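PDB 2O55: putative glycerophosphodiester phosphodiesterase from Galdieria sulphuraria, which is probably a member of the glycerophosphodiester phosphodiesterase family, with the TIM-barrel fold of that clan. Local coordinates for residues L44-T49 against E118-K123; N24-F29 against E96-A101. All coordinates share one frame; numbering follows the deposited sequence.

Contact 1. Residues L44-T49 against E118-K123; sequences LRVCKT and EEWKRK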
loop_
_atom_site.group_PDB
_atom_site.type_symbol
_atom_site.label_atom_id
_atom_site.label_comp_id
_atom_site.label_asym_id
_atom_site.label_seq_id
_atom_site.Cartn_x
_atom_site.Cartn_y
_atom_site.Cartn_z
ATOM N N LEU A 44 0.292 4.430 5.649
ATOM C CA LEU A 44 -0.058 5.720 6.278
ATOM C C LEU A 44 -0.369 5.594 7.755
ATOM O O LEU A 44 -1.231 4.797 8.136
ATOM C CB LEU A 44 -1.281 6.354 5.612
ATOM C CG LEU A 44 -1.360 6.449 4.096
ATOM C CD1 LEU A 44 -2.598 7.246 3.743
ATOM C CD2 LEU A 44 -0.104 7.087 3.513
ATOM N N ARG A 45 0.325 6.379 8.582
ATOM C CA ARG A 45 -0.051 6.548 9.991
ATOM C C ARG A 45 0.011 8.029 10.336
ATOM O O ARG A 45 0.667 8.814 9.635
ATOM C CB ARG A 45 0.848 5.737 10.946
ATOM C CG ARG A 45 1.194 4.318 10.490
ATOM C CD ARG A 45 2.033 3.563 11.485
ATOM N NE ARG A 45 1.198 2.705 12.307
ATOM C CZ ARG A 45 1.140 1.380 12.202
ATOM N NH1 ARG A 45 1.894 0.740 11.320
ATOM N NH2 ARG A 45 0.329 0.683 12.994
ATOM N N VAL A 46 -0.660 8.406 11.419
ATOM C CA VAL A 46 -0.716 9.805 11.853
ATOM C C VAL A 46 0.092 10.030 13.126
ATOM O O VAL A 46 -0.108 9.327 14.119
ATOM C CB VAL A 46 -2.176 10.256 12.077
ATOM C CG1 VAL A 46 -2.242 11.575 12.890
ATOM C CG2 VAL A 46 -2.907 10.374 10.740
ATOM N N CYS A 47 0.989 11.015 13.085
ATOM C CA CYS A 47 1.865 11.340 14.221
ATOM C C CYS A 47 1.262 12.378 15.151
ATOM O O CYS A 47 0.266 13.008 14.817
ATOM C CB CYS A 47 3.206 11.844 13.723
ATOM S SG CYS A 47 3.107 13.448 12.881
ATOM N N LYS A 48 1.890 12.558 16.311
ATOM C CA LYS A 48 1.334 13.370 17.400
ATOM C C LYS A 48 0.769 14.725 16.951
ATOM O O LYS A 48 -0.322 15.104 17.386
ATOM C CB LYS A 48 2.368 13.551 18.525
ATOM C CG LYS A 48 1.848 14.150 19.864
ATOM C CD LYS A 48 0.750 13.292 20.547
ATOM C CE LYS A 48 0.626 13.587 22.052
ATOM N NZ LYS A 48 1.323 12.571 22.905
ATOM N N THR A 49 1.490 15.428 16.071
ATOM C CA THR A 49 1.150 16.822 15.711
ATOM C C THR A 49 0.139 16.968 14.562
ATOM O O THR A 49 -0.108 18.072 14.075
ATOM C CB THR A 49 2.426 17.707 15.461
ATOM O OG1 THR A 49 3.490 16.901 14.928
ATOM C CG2 THR A 49 2.883 18.400 16.772
ATOM N N GLU A 118 -4.764 2.299 13.765
ATOM C CA GLU A 118 -5.369 2.354 15.059
ATOM C C GLU A 118 -6.609 3.216 14.805
ATOM O O GLU A 118 -7.739 2.752 14.976
ATOM C CB GLU A 118 -4.400 2.982 16.077
ATOM C CG GLU A 118 -3.111 2.166 16.365
ATOM C CD GLU A 118 -1.899 3.075 16.566
ATOM O OE1 GLU A 118 -1.509 3.737 15.575
ATOM O OE2 GLU A 118 -1.343 3.143 17.699
ATOM N N GLU A 119 -6.377 4.430 14.297
ATOM C CA GLU A 119 -7.379 5.500 14.312
ATOM C C GLU A 119 -7.832 6.066 12.948
ATOM O O GLU A 119 -8.320 7.200 12.844
ATOM C CB GLU A 119 -6.897 6.630 15.224
ATOM C CG GLU A 119 -5.725 7.427 14.667
ATOM C CD GLU A 119 -5.716 8.839 15.224
ATOM O OE1 GLU A 119 -5.942 9.788 14.431
ATOM O OE2 GLU A 119 -5.523 8.995 16.464
ATOM N N TRP A 120 -7.662 5.273 11.902
ATOM C CA TRP A 120 -8.372 5.532 10.663
ATOM C C TRP A 120 -9.823 5.157 10.868
ATOM O O TRP A 120 -10.702 5.631 10.163
ATOM C CB TRP A 120 -7.766 4.734 9.522
ATOM C CG TRP A 120 -6.348 5.087 9.335
ATOM C CD1 TRP A 120 -5.274 4.367 9.747
ATOM C CD2 TRP A 120 -5.832 6.273 8.732
ATOM N NE1 TRP A 120 -4.114 5.013 9.418
ATOM C CE2 TRP A 120 -4.421 6.193 8.803
ATOM C CE3 TRP A 120 -6.423 7.392 8.131
ATOM C CZ2 TRP A 120 -3.583 7.181 8.304
ATOM C CZ3 TRP A 120 -5.584 8.387 7.619
ATOM C CH2 TRP A 120 -4.170 8.267 7.716
ATOM N N LYS A 121 -10.058 4.313 11.864
ATOM C CA LYS A 121 -11.375 3.796 12.139
ATOM C C LYS A 121 -12.150 4.862 12.885
ATOM O O LYS A 121 -13.379 4.888 12.818
ATOM C CB LYS A 121 -11.259 2.538 12.990
ATOM C CG LYS A 121 -11.909 1.283 12.393
ATOM C CD LYS A 121 -11.609 0.073 13.346
ATOM C CE LYS A 121 -12.159 -1.219 12.745
ATOM N NZ LYS A 121 -13.724 -1.184 12.771
ATOM N N ARG A 122 -11.425 5.754 13.568
ATOM C CA ARG A 122 -12.032 6.772 14.438
ATOM C C ARG A 122 -12.881 7.837 13.720
ATOM O O ARG A 122 -12.440 8.477 12.747
ATOM C CB ARG A 122 -10.980 7.453 15.315
ATOM C CG ARG A 122 -11.450 7.677 16.759
ATOM C CD ARG A 122 -10.874 8.948 17.390
ATOM N NE ARG A 122 -9.528 9.274 16.898
ATOM C CZ ARG A 122 -8.930 10.456 17.049
ATOM N NH1 ARG A 122 -9.545 11.453 17.679
ATOM N NH2 ARG A 122 -7.714 10.649 16.562
ATOM N N LYS A 123 -14.101 8.008 14.237
ATOM C CA LYS A 123 -15.087 8.976 13.738
ATOM C C LYS A 123 -14.734 10.422 14.141
ATOM O O LYS A 123 -14.366 10.699 15.303
ATOM C CB LYS A 123 -16.518 8.586 14.160
ATOM C CG LYS A 123 -17.099 7.329 13.429
ATOM C CD LYS A 123 -18.616 7.425 13.167
ATOM C CE LYS A 123 -19.279 8.440 14.101
ATOM N NZ LYS A 123 -20.687 8.094 14.442
#

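Contact 2. Residues N24-F29 against E96-A101; sequences NTLRSF and EELFVA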
loop_
_atom_site.group_PDB
_atom_site.type_symbol
_atom_site.label_atom_id
_atom_site.label_comp_id
_atom_site.label_asym_id
_atom_site.label_seq_id
_atom_site.Cartn_x
_atom_site.Cartn_y
_atom_site.Cartn_z
ATOM N N ASN A 24 9.812 2.147 3.074
ATOM C CA ASN A 24 9.045 3.378 3.308
ATOM C C ASN A 24 9.922 4.613 3.502
ATOM O O ASN A 24 9.742 5.395 4.443
ATOM C CB ASN A 24 8.084 3.214 4.491
ATOM C CG ASN A 24 6.924 2.329 4.167
ATOM O OD1 ASN A 24 6.438 2.315 3.037
ATOM N ND2 ASN A 24 6.465 1.575 5.158
ATOM N N THR A 25 10.864 4.766 2.581
ATOM C CA THR A 25 11.868 5.811 2.615
ATOM C C THR A 25 11.846 6.436 1.226
ATOM O O THR A 25 11.709 5.706 0.254
ATOM C CB THR A 25 13.247 5.180 2.921
ATOM O OG1 THR A 25 13.966 5.985 3.853
ATOM C CG2 THR A 25 14.061 4.994 1.670
ATOM N N LEU A 26 11.960 7.766 1.126
ATOM C CA LEU A 26 11.911 8.463 -0.184
ATOM C C LEU A 26 12.872 7.883 -1.223
ATOM O O LEU A 26 12.511 7.749 -2.402
ATOM C CB LEU A 26 12.173 9.963 -0.036
ATOM C CG LEU A 26 11.096 10.776 0.666
ATOM C CD1 LEU A 26 11.665 12.090 1.200
ATOM C CD2 LEU A 26 9.901 11.010 -0.250
ATOM N N ARG A 27 14.082 7.526 -0.780
ATOM C CA ARG A 27 15.115 6.979 -1.669
ATOM C C ARG A 27 14.618 5.684 -2.291
ATOM O O ARG A 27 14.954 5.362 -3.427
ATOM C CB ARG A 27 16.435 6.738 -0.925
ATOM C CG ARG A 27 17.681 7.014 -1.768
ATOM C CD ARG A 27 17.955 5.921 -2.790
ATOM N NE ARG A 27 18.421 6.447 -4.074
ATOM C CZ ARG A 27 19.577 6.123 -4.647
ATOM N NH1 ARG A 27 20.397 5.260 -4.061
ATOM N NH2 ARG A 27 19.905 6.652 -5.820
ATOM N N SER A 28 13.804 4.955 -1.531
ATOM C CA SER A 28 13.168 3.737 -1.994
ATOM C C SER A 28 12.152 4.073 -3.090
ATOM O O SER A 28 12.202 3.497 -4.175
ATOM C CB SER A 28 12.515 3.004 -0.816
ATOM O OG SER A 28 11.935 1.774 -1.205
ATOM N N PHE A 29 11.258 5.024 -2.822
ATOM C CA PHE A 29 10.226 5.408 -3.790
ATOM C C PHE A 29 10.837 6.046 -5.031
ATOM O O PHE A 29 10.451 5.709 -6.151
ATOM C CB PHE A 29 9.174 6.332 -3.167
ATOM C CG PHE A 29 8.515 5.776 -1.914
ATOM C CD1 PHE A 29 7.948 4.490 -1.901
ATOM C CD2 PHE A 29 8.437 6.551 -0.750
ATOM C CE1 PHE A 29 7.334 3.970 -0.740
ATOM C CE2 PHE A 29 7.819 6.049 0.420
ATOM C CZ PHE A 29 7.264 4.749 0.416
ATOM N N GLU A 96 3.267 14.304 2.326
ATOM C CA GLU A 96 3.552 15.461 1.495
ATOM C C GLU A 96 4.909 15.355 0.815
ATOM O O GLU A 96 5.011 15.615 -0.378
ATOM C CB GLU A 96 3.457 16.756 2.311
ATOM C CG GLU A 96 3.139 17.997 1.459
ATOM C CD GLU A 96 2.775 19.249 2.264
ATOM O OE1 GLU A 96 1.997 20.098 1.767
ATOM O OE2 GLU A 96 3.273 19.396 3.392
ATOM N N GLU A 97 5.943 14.954 1.555
ATOM C CA GLU A 97 7.300 14.829 0.990
ATOM C C GLU A 97 7.334 13.912 -0.234
ATOM O O GLU A 97 8.068 14.166 -1.191
ATOM C CB GLU A 97 8.327 14.377 2.043
ATOM C CG GLU A 97 8.720 15.507 3.023
ATOM C CD GLU A 97 9.682 15.091 4.158
ATOM O OE1 GLU A 97 9.748 13.891 4.517
ATOM O OE2 GLU A 97 10.369 15.991 4.702
ATOM N N LEU A 98 6.523 12.863 -0.205
ATOM C CA LEU A 98 6.467 11.926 -1.306
ATOM C C LEU A 98 5.788 12.548 -2.503
ATOM O O LEU A 98 6.170 12.277 -3.653
ATOM C CB LEU A 98 5.697 10.669 -0.903
ATOM C CG LEU A 98 5.478 9.657 -2.036
ATOM C CD1 LEU A 98 6.822 9.228 -2.671
ATOM C CD2 LEU A 98 4.644 8.468 -1.556
ATOM N N PHE A 99 4.758 13.345 -2.215
ATOM C CA PHE A 99 3.968 14.017 -3.232
ATOM C C PHE A 99 4.854 15.013 -3.958
ATOM O O PHE A 99 5.037 14.927 -5.180
ATOM C CB PHE A 99 2.780 14.722 -2.585
ATOM C CG PHE A 99 1.644 13.808 -2.249
ATOM C CD1 PHE A 99 1.585 12.517 -2.761
ATOM C CD2 PHE A 99 0.599 14.249 -1.453
ATOM C CE1 PHE A 99 0.512 11.668 -2.463
ATOM C CE2 PHE A 99 -0.480 13.404 -1.146
ATOM C CZ PHE A 99 -0.521 12.108 -1.657
ATOM N N VAL A 100 5.401 15.939 -3.171
ATOM C CA VAL A 100 6.462 16.840 -3.575
ATOM C C VAL A 100 7.550 16.126 -4.408
ATOM O O VAL A 100 7.919 16.605 -5.486
ATOM C CB VAL A 100 7.062 17.545 -2.319
ATOM C CG1 VAL A 100 8.506 17.997 -2.555
ATOM C CG2 VAL A 100 6.158 18.709 -1.850
ATOM N N ALA A 101 8.042 14.982 -3.920
ATOM C CA ALA A 101 9.017 14.149 -4.662
ATOM C C ALA A 101 8.509 13.826 -6.066
ATOM O O ALA A 101 9.209 14.045 -7.072
ATOM C CB ALA A 101 9.333 12.833 -3.894
#

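Contact 1. Residues L44-T49 against E118-K123
Arg-45 and Val-46, at the end of strand 39-46, are the residues of that strand nearest Trp-120 and Glu-119, yet the backbones stay well apart; the Arg-45 and Trp-120 CA atoms are 8.4 Å from each other. Both segments belong to a TIM barrel. Strand 39-46 runs parallel to strand 110-115, and residues 118-123 lie in the loop that leads from that neighbour to helix 127-136. The indole of Trp-120 bridges the gap and carries most of the contact. With CG anti to the carbonyl carbon (chi1 -59°), it extends from the loop to the strand, and its edge meets Leu-44 O and the Arg-45 backbone. NE1 gives a weak hydrogen bond to Leu-44 O, bent to 128° at the hydrogen. The same N-H also makes a weak bond to Lys-116 O. The six-membered end of the indole lies against apolar groups: CZ2 is 3.6 Å from Leu-44 CB, and CH2 is 3.9 Å from Val-46 CG2, which comes in obliquely. Ile-52, Leu-115 and Leu-131 also touch the indole. Charged side chains lie nearby. Glu-119 OE2 forms a salt bridge with Arg-122 NH2 inside the loop, at 2.7 Å. Glu-118 OE1 lies near the plane of the Arg-45 guanidinium, at its edge, but its 4.4 Å from Arg-45 NE is too long for a salt bridge.

Contact 2. Residues N24-F29 against E96-A101
Leu-26 reaches across to helix 95-104 with both of its methyl groups. CD2 does most of the touching. It sits 3.7 Å from Leu-98 CA and 3.8 Å from Glu-97 O, so it packs on the helix backbone itself. It also meets Ala-101 CB at 4.1 Å, one turn on from Glu-97. CD1 lies 4.1 Å from Glu-97 CB, where the two side chains cross at about a right angle. Deeper in, CG anti to the backbone N (chi1 175°) turns the Leu-98 side chain toward Phe-29, where Leu-98 CD1 approaches Phe-29 CD2 at 3.7 Å. Leu-98 CD2 lies over one face of the phenyl ring, displaced toward its rim. The next shell is the barrel sheet. Phe-29 rests on Ile-40 and Thr-42 of strand 39-46, and Leu-98 on Leu-111 of strand 110-115. Helices 26-34 and 95-104 are thus two outer helices of the TIM barrel, over neighbouring parallel strands. The Glu-97 carboxylate takes no part; its OE2 forms a salt bridge with Lys-82. No hydrogen bond joins the two segments, so van der Waals fit and buried apolar surface hold them here, without a directional bond to fix their relative position.

How the contacts relate
Both contacts are partly buried, and both involve the layer built on strands 39-46 and 110-115. Strand 39-46 takes part in contact 1 itself, at its C-terminal end, but only underlies contact 2, through Phe-29. Contact 2 joins helices 26-34 and 95-104, which precede those strands in the chain and cover them from outside. The centres of the two contacts are about 20 Å apart and they do not touch. The chemistry follows the place. At the strand end, contact 1 mixes an apolar indole with a weak hydrogen bond and charged, more exposed glutamates. Between helices, contact 2 is apolar, with none of its touching residues fully exposed.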